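Local coordinates for protein Fc fragment of IgE receptor II (Bos taurus, PDB 6PWS) that binds mannose-type sugars through calcium in its C-type carbohydrate-recognition domain and probably acts as a low-affinity receptor for IgE, at residues Y35-L40 with W126-L131. Numbering follows the deposited sequence. Where two conformers were deposited one is given.
Sequences YACENL and WVCDRL
Cys37, on helix 30-39, and Cys128, on strand 123-131, are joined by a disulfide, SG to SG 2.1 Å. Both sulfurs lie anti to their own carbonyl carbons (chi1 -70° and -41°), which directs each across the gap; the chi3 of -82° sets CB of Cys37 3.7 Å from CB of Cys128. Beside it lies the indole of Trp126. Ala36 sets its CB over one face of the six-membered ring, 4.1 Å from the centroid, as a CH-pi contact displaced toward the CZ3–CH2 rim. Cys37 SG approaches the same ring obliquely, 4.1 Å from CE3, while Cys128 SG lies at the ring edge, in its plane. Leu40 adds a looser touch farther round the rim, near the ring plane, CD1 to CZ3 of Trp126 4.5 Å. Farther along, the aliphatic part of Arg130 passes Leu40 O, and its NH1 hydrogen-bonds to His41 O. Trp126 NE1 donates to Gly26 O, which helps fix the indole's rotation, and Tyr22 of strand 19-25 packs against Leu40, Trp126 and Cys128. This helix-to-strand disulfide, linking cysteines that bracket most of the domain's sequence, is a hallmark of the C-type lectin fold.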
ATOM      1  N   TYR A  35      -4.260  -2.701 -10.624  1.00  6.73           N
ATOM      2  CA  TYR A  35      -5.230  -3.540 -11.316  1.00  7.41           C
ATOM      3  C   TYR A  35      -5.226  -4.970 -10.800  1.00  7.58           C
ATOM      4  O   TYR A  35      -6.264  -5.635 -10.850  1.00  8.68           O
ATOM      5  CB  TYR A  35      -5.020  -3.449 -12.829  1.00  8.01           C
ATOM      6  CG  TYR A  35      -5.509  -2.113 -13.350  1.00  8.48           C
ATOM      7  CD1 TYR A  35      -6.864  -1.786 -13.311  1.00  9.27           C
ATOM      8  CD2 TYR A  35      -4.629  -1.161 -13.832  1.00  9.28           C
ATOM      9  CE1 TYR A  35      -7.322  -0.556 -13.755  1.00  9.84           C
ATOM     10  CE2 TYR A  35      -5.079   0.070 -14.275  1.00 10.15           C
ATOM     11  CZ  TYR A  35      -6.422   0.371 -14.230  1.00 10.34           C
ATOM     12  OH  TYR A  35      -6.860   1.598 -14.677  1.00 11.10           O
ATOM     13  N   ALA A  36      -4.097  -5.456 -10.284  1.00  7.33           N
ATOM     14  CA  ALA A  36      -4.088  -6.783  -9.677  1.00  7.84           C
ATOM     15  C   ALA A  36      -4.996  -6.817  -8.457  1.00  7.31           C
ATOM     16  O   ALA A  36      -5.740  -7.783  -8.246  1.00  8.28           O
ATOM     17  CB  ALA A  36      -2.659  -7.184  -9.303  1.00  8.31           C
ATOM     18  N   CYS A  37      -4.962  -5.760  -7.640  1.00  6.56           N
ATOM     19  CA  CYS A  37      -5.873  -5.690  -6.504  1.00  6.57           C
ATOM     20  C   CYS A  37      -7.326  -5.608  -6.963  1.00  6.95           C
ATOM     21  O   CYS A  37      -8.196  -6.283  -6.403  1.00  7.41           O
ATOM     22  CB  CYS A  37      -5.536  -4.505  -5.601  1.00  6.00           C
ATOM     23  SG  CYS A  37      -3.985  -4.687  -4.672  1.00  5.88           S
ATOM     24  N   GLU A  38      -7.606  -4.795  -7.988  1.00  7.49           N
ATOM     25  CA  GLU A  38      -8.979  -4.691  -8.486  1.00  8.31           C
ATOM     26  C   GLU A  38      -9.476  -6.010  -9.061  1.00  8.99           C
ATOM     27  O   GLU A  38     -10.665  -6.321  -8.950  1.00  9.96           O
ATOM     28  CB  GLU A  38      -9.096  -3.572  -9.522  1.00  8.52           C
ATOM     29  CG  GLU A  38      -8.942  -2.198  -8.905  1.00  8.99           C
ATOM     30  CD  GLU A  38      -9.059  -1.077  -9.911  1.00  8.96           C
ATOM     31  OE1 GLU A  38      -9.380  -1.353 -11.087  1.00  9.75           O
ATOM     32  OE2 GLU A  38      -8.840   0.094  -9.530  1.00  9.59           O
ATOM     33  N   ASN A  39      -8.594  -6.793  -9.683  1.00  9.56           N
ATOM     34  CA  ASN A  39      -8.992  -8.098 -10.205  1.00 10.87           C
ATOM     35  C   ASN A  39      -9.456  -9.026  -9.095  1.00 11.53           C
ATOM     36  O   ASN A  39     -10.272  -9.928  -9.336  1.00 12.49           O
ATOM     37  CB  ASN A  39      -7.808  -8.710 -10.949  1.00 12.41           C
ATOM     38  CG  ASN A  39      -8.104 -10.080 -11.466  1.00 15.04           C
ATOM     39  OD1 ASN A  39      -8.942 -10.250 -12.349  1.00 16.30           O
ATOM     40  ND2 ASN A  39      -7.404 -11.079 -10.931  1.00 15.97           N
ATOM     41  N   LEU A  40      -8.935  -8.823  -7.887  1.00 11.88           N
ATOM     42  CA  LEU A  40      -9.321  -9.551  -6.686  1.00 13.18           C
ATOM     43  C   LEU A  40     -10.402  -8.823  -5.899  1.00 13.60           C
ATOM     44  O   LEU A  40     -10.691  -9.205  -4.761  1.00 14.76           O
ATOM     45  CB  LEU A  40      -8.093  -9.808  -5.809  1.00 14.24           C
ATOM     46  CG  LEU A  40      -6.944 -10.543  -6.507  1.00 15.43           C
ATOM     47  CD1 LEU A  40      -5.701 -10.557  -5.632  1.00 16.34           C
ATOM     48  CD2 LEU A  40      -7.362 -11.956  -6.876  1.00 16.21           C
ATOM     49  N   TRP A 126       2.987  -6.475  -3.009  1.00  4.59           N
ATOM     50  CA  TRP A 126       1.961  -5.443  -3.132  1.00  4.92           C
ATOM     51  C   TRP A 126       0.852  -5.869  -2.181  1.00  5.37           C
ATOM     52  O   TRP A 126       0.649  -7.072  -1.986  1.00  7.62           O
ATOM     53  CB  TRP A 126       1.494  -5.258  -4.603  1.00  5.83           C
ATOM     54  CG  TRP A 126       1.488  -6.545  -5.421  1.00  6.32           C
ATOM     55  CD1 TRP A 126       2.564  -7.125  -6.055  1.00  6.18           C
ATOM     56  CD2 TRP A 126       0.374  -7.419  -5.650  1.00  6.49           C
ATOM     57  NE1 TRP A 126       2.187  -8.310  -6.632  1.00  6.97           N
ATOM     58  CE2 TRP A 126       0.847  -8.503  -6.411  1.00  6.73           C
ATOM     59  CE3 TRP A 126      -0.983  -7.383  -5.293  1.00  7.06           C
ATOM     60  CZ2 TRP A 126       0.023  -9.542  -6.810  1.00  7.86           C
ATOM     61  CZ3 TRP A 126      -1.798  -8.417  -5.692  1.00  7.88           C
ATOM     62  CH2 TRP A 126      -1.296  -9.479  -6.446  1.00  8.25           C
ATOM     63  N   VAL A 127       0.196  -4.910  -1.533  1.00  4.51           N
ATOM     64  CA  VAL A 127      -0.798  -5.227  -0.514  1.00  4.46           C
ATOM     65  C   VAL A 127      -2.116  -4.579  -0.904  1.00  4.58           C
ATOM     66  O   VAL A 127      -2.149  -3.383  -1.206  1.00  4.72           O
ATOM     67  CB  VAL A 127      -0.356  -4.755   0.886  1.00  5.25           C
ATOM     68  CG1 VAL A 127      -1.381  -5.159   1.926  1.00  5.99           C
ATOM     69  CG2 VAL A 127       1.033  -5.301   1.234  1.00  6.15           C
ATOM     70  N   CYS A 128      -3.195  -5.367  -0.881  1.00  4.70           N
ATOM     71  CA  CYS A 128      -4.538  -4.883  -1.142  1.00  5.17           C
ATOM     72  C   CYS A 128      -5.358  -4.899   0.141  1.00  5.00           C
ATOM     73  O   CYS A 128      -5.081  -5.674   1.068  1.00  5.60           O
ATOM     74  CB  CYS A 128      -5.291  -5.770  -2.148  1.00  5.55           C
ATOM     75  SG  CYS A 128      -4.349  -6.379  -3.564  1.00  6.04           S
ATOM     76  N   ASP A 129      -6.428  -4.102   0.157  1.00  5.29           N
ATOM     77  CA  ASP A 129      -7.412  -4.198   1.224  1.00  5.41           C
ATOM     78  C   ASP A 129      -8.832  -4.156   0.672  1.00  5.89           C
ATOM     79  O   ASP A 129      -9.086  -3.852  -0.503  1.00  6.27           O
ATOM     80  CB  ASP A 129      -7.177  -3.190   2.375  1.00  5.55           C
ATOM     81  CG  ASP A 129      -7.422  -1.727   2.006  1.00  5.81           C
ATOM     82  OD1 ASP A 129      -8.187  -1.455   1.067  1.00  7.10           O
ATOM     83  OD2 ASP A 129      -6.835  -0.856   2.702  1.00  6.22           O
ATOM     84  N   ARG A 130      -9.743  -4.532   1.568  1.00  6.99           N
ATOM     85  CA  ARG A 130     -11.181  -4.532   1.399  1.00  8.06           C
ATOM     86  C   ARG A 130     -11.782  -4.371   2.787  1.00  8.78           C
ATOM     87  O   ARG A 130     -11.139  -4.665   3.800  1.00  9.43           O
ATOM     88  CB  ARG A 130     -11.699  -5.885   0.904  1.00  9.90           C
ATOM     89  CG  ARG A 130     -11.629  -6.109  -0.577  1.00 11.20           C
ATOM     90  CD  ARG A 130     -11.997  -7.551  -0.938  1.00 12.20           C
ATOM     91  NE  ARG A 130     -13.303  -7.988  -0.436  1.00 13.07           N
ATOM     92  CZ  ARG A 130     -14.461  -7.871  -1.090  1.00 13.81           C
ATOM     93  NH1 ARG A 130     -14.512  -7.305  -2.290  1.00 14.05           N
ATOM     94  NH2 ARG A 130     -15.582  -8.327  -0.537  1.00 14.35           N
ATOM     95  N   LEU A 131     -13.031  -3.932   2.846  1.00  9.92           N
ATOM     96  CA  LEU A 131     -13.756  -3.981   4.105  0.78 10.71           C
ATOM     97  C   LEU A 131     -14.184  -5.416   4.390  1.00 11.09           C
ATOM     98  O   LEU A 131     -14.555  -6.164   3.482  1.00 12.00           O
ATOM     99  CB  LEU A 131     -14.998  -3.097   4.048  0.78 11.62           C
ATOM    100  CG  LEU A 131     -14.731  -1.636   3.696  0.78 12.57           C
ATOM    101  CD1 LEU A 131     -16.040  -0.855   3.685  0.78 13.38           C
ATOM    102  CD2 LEU A 131     -13.728  -1.009   4.648  0.78 13.71           C
TER